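Local coordinates for cobalamin biosynthesis protein (Agrobacterium tumefaciens, PDB 3BY5) that is of unproven function but, as a member of the cobalamin biosynthesis protein G family, probably takes part in making the corrin ring of vitamin B12, at residues Ala28-Ala33 / Val39-Leu44. Numbering follows the deposited sequence.
Sequences AAVRAA and VTVDYL
Val30 of helix 23-37 meets Val41 and Leu44 in a beta-alpha-beta unit, in which the helix links the parallel strands 11-17 and 43-46. The contact joins the middle of that helix to the chain that returns into strand 43-46. It is buried and apolar, with no hydrogen bond between the two segments. Val30 has the largest share, and its two methyls divide the work. CG1 lies anti to the backbone N (chi1 175°) and reaches CG2 of Val41, with 4.0 Å between the two carbons. The two valine side chains cross at about a right angle. CG2 of Val30 turns instead to the end of Leu44, where CD2 lies 4.2 Å from it. With chi2 of Leu44 at -177°, CD1 is the methyl anti to CA; CD2, the other branch, is the one that turns to Val30. Strand 11-17 lies beneath the group, with Ile15 touching Val30 and Ala13 touching both Val41 and Leu44. Leu65 packs on Val41 and Leu44 as well. A polar tie holds the returning chain to the same helix: the backbone N of Val41 is hydrogen-bonded to OE1 of Glu34. Ala33 faces the neighbouring strands, against Val125, Ile127 and Leu118. Its carbonyl also meets the start of the returning segment, where Ala33 O sits 4.1 Å from CG2 of Val39, a loose approach.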
ATOM      1  N   ALA A  28      -0.683  -3.888  19.219  1.00 33.70           N
ATOM      2  CA  ALA A  28      -0.236  -3.309  20.482  1.00 31.57           C
ATOM      3  C   ALA A  28       0.801  -2.213  20.278  1.00 34.58           C
ATOM      4  O   ALA A  28       0.717  -1.158  20.902  1.00 38.27           O
ATOM      5  CB  ALA A  28       0.328  -4.394  21.377  1.00 31.13           C
ATOM      6  N   ALA A  29       1.762  -2.475  19.394  1.00 33.40           N
ATOM      7  CA  ALA A  29       2.834  -1.538  19.066  1.00 33.52           C
ATOM      8  C   ALA A  29       2.345  -0.241  18.412  1.00 35.41           C
ATOM      9  O   ALA A  29       2.897   0.830  18.668  1.00 37.82           O
ATOM     10  CB  ALA A  29       3.855  -2.216  18.174  1.00 31.07           C
ATOM     11  N   VAL A  30       1.324  -0.347  17.564  1.00 36.01           N
ATOM     12  CA  VAL A  30       0.768   0.815  16.876  1.00 33.26           C
ATOM     13  C   VAL A  30      -0.038   1.668  17.858  1.00 34.51           C
ATOM     14  O   VAL A  30       0.138   2.878  17.913  1.00 39.08           O
ATOM     15  CB  VAL A  30      -0.069   0.408  15.626  1.00 34.27           C
ATOM     16  CG1 VAL A  30      -0.737   1.621  14.982  1.00 35.50           C
ATOM     17  CG2 VAL A  30       0.805  -0.289  14.599  1.00 23.45           C
ATOM     18  N   ARG A  31      -0.885   1.029  18.660  1.00 36.34           N
ATOM     19  CA  ARG A  31      -1.692   1.747  19.649  1.00 38.57           C
ATOM     20  C   ARG A  31      -0.868   2.374  20.777  1.00 37.41           C
ATOM     21  O   ARG A  31      -1.248   3.417  21.314  1.00 41.67           O
ATOM     22  CB  ARG A  31      -2.791   0.854  20.228  1.00 41.29           C
ATOM     23  CG  ARG A  31      -3.936   0.559  19.270  1.00 48.10           C
ATOM     24  CD  ARG A  31      -5.191   0.177  20.038  1.00 61.09           C
ATOM     25  NE  ARG A  31      -6.031  -0.769  19.302  1.00 71.92           N
ATOM     26  CZ  ARG A  31      -6.996  -0.430  18.448  1.00 75.81           C
ATOM     27  NH1 ARG A  31      -7.265   0.848  18.198  1.00 75.52           N
ATOM     28  NH2 ARG A  31      -7.696  -1.380  17.839  1.00 73.21           N
ATOM     29  N   ALA A  32       0.253   1.744  21.124  1.00 36.55           N
ATOM     30  CA  ALA A  32       1.190   2.306  22.099  1.00 33.73           C
ATOM     31  C   ALA A  32       1.899   3.533  21.537  1.00 33.18           C
ATOM     32  O   ALA A  32       2.119   4.497  22.261  1.00 34.43           O
ATOM     33  CB  ALA A  32       2.200   1.264  22.555  1.00 32.91           C
ATOM     34  N   ALA A  33       2.242   3.486  20.249  1.00 33.00           N
ATOM     35  CA  ALA A  33       2.825   4.620  19.530  1.00 31.62           C
ATOM     36  C   ALA A  33       1.872   5.807  19.485  1.00 35.17           C
ATOM     37  O   ALA A  33       2.279   6.950  19.698  1.00 36.94           O
ATOM     38  CB  ALA A  33       3.206   4.205  18.124  1.00 31.23           C
ATOM     39  N   VAL A  39      -0.681  10.880  18.554  1.00 45.84           N
ATOM     40  CA  VAL A  39      -1.054  10.820  17.143  1.00 45.36           C
ATOM     41  C   VAL A  39      -2.170   9.804  16.927  1.00 47.31           C
ATOM     42  O   VAL A  39      -2.514   9.039  17.833  1.00 47.43           O
ATOM     43  CB  VAL A  39       0.158  10.480  16.221  1.00 43.44           C
ATOM     44  CG1 VAL A  39       1.210  11.583  16.277  1.00 41.13           C
ATOM     45  CG2 VAL A  39       0.766   9.122  16.575  1.00 38.55           C
ATOM     46  N   THR A  40      -2.743   9.818  15.729  1.00 48.31           N
ATOM     47  CA  THR A  40      -3.704   8.805  15.328  1.00 48.66           C
ATOM     48  C   THR A  40      -3.324   8.362  13.931  1.00 44.89           C
ATOM     49  O   THR A  40      -3.418   9.139  12.988  1.00 44.51           O
ATOM     50  CB  THR A  40      -5.164   9.323  15.339  1.00 50.81           C
ATOM     51  OG1 THR A  40      -5.305  10.382  16.299  1.00 55.85           O
ATOM     52  CG2 THR A  40      -6.124   8.187  15.686  1.00 51.30           C
ATOM     53  N   VAL A  41      -2.872   7.117  13.822  1.00 41.62           N
ATOM     54  CA  VAL A  41      -2.409   6.540  12.564  1.00 38.74           C
ATOM     55  C   VAL A  41      -3.590   6.287  11.632  1.00 39.67           C
ATOM     56  O   VAL A  41      -4.575   5.660  12.024  1.00 42.67           O
ATOM     57  CB  VAL A  41      -1.650   5.211  12.818  1.00 37.44           C
ATOM     58  CG1 VAL A  41      -1.178   4.600  11.520  1.00 32.16           C
ATOM     59  CG2 VAL A  41      -0.476   5.439  13.753  1.00 38.05           C
ATOM     60  N   ASP A  42      -3.495   6.785  10.404  1.00 40.34           N
ATOM     61  CA  ASP A  42      -4.533   6.529   9.413  1.00 42.78           C
ATOM     62  C   ASP A  42      -4.037   5.746   8.198  1.00 41.81           C
ATOM     63  O   ASP A  42      -4.795   5.497   7.263  1.00 41.21           O
ATOM     64  CB  ASP A  42      -5.265   7.820   9.011  1.00 48.52           C
ATOM     65  CG  ASP A  42      -4.341   9.015   8.909  1.00 53.85           C
ATOM     66  OD1 ASP A  42      -3.364   8.934   8.138  1.00 64.33           O
ATOM     67  OD2 ASP A  42      -4.599  10.034   9.589  1.00 52.13           O
ATOM     68  N   TYR A  43      -2.776   5.320   8.242  1.00 40.44           N
ATOM     69  CA  TYR A  43      -2.173   4.568   7.147  1.00 37.65           C
ATOM     70  C   TYR A  43      -0.939   3.791   7.624  1.00 32.63           C
ATOM     71  O   TYR A  43      -0.115   4.321   8.357  1.00 32.25           O
ATOM     72  CB  TYR A  43      -1.805   5.542   6.020  1.00 43.56           C
ATOM     73  CG  TYR A  43      -1.619   4.917   4.665  1.00 44.88           C
ATOM     74  CD1 TYR A  43      -0.348   4.768   4.129  1.00 48.70           C
ATOM     75  CD2 TYR A  43      -2.712   4.490   3.911  1.00 46.81           C
ATOM     76  CE1 TYR A  43      -0.158   4.197   2.883  1.00 49.18           C
ATOM     77  CE2 TYR A  43      -2.532   3.915   2.657  1.00 48.81           C
ATOM     78  CZ  TYR A  43      -1.247   3.774   2.153  1.00 48.33           C
ATOM     79  OH  TYR A  43      -1.031   3.213   0.919  1.00 48.59           O
ATOM     80  N   LEU A  44      -0.825   2.532   7.223  1.00 30.15           N
ATOM     81  CA  LEU A  44       0.335   1.707   7.581  1.00 31.45           C
ATOM     82  C   LEU A  44       1.261   1.482   6.394  1.00 32.91           C
ATOM     83  O   LEU A  44       0.817   1.485   5.248  1.00 35.53           O
ATOM     84  CB  LEU A  44      -0.103   0.348   8.129  1.00 30.63           C
ATOM     85  CG  LEU A  44      -0.736   0.249   9.510  1.00 31.68           C
ATOM     86  CD1 LEU A  44      -1.007  -1.203   9.812  1.00 31.13           C
ATOM     87  CD2 LEU A  44       0.164   0.853  10.569  1.00 29.17           C
TER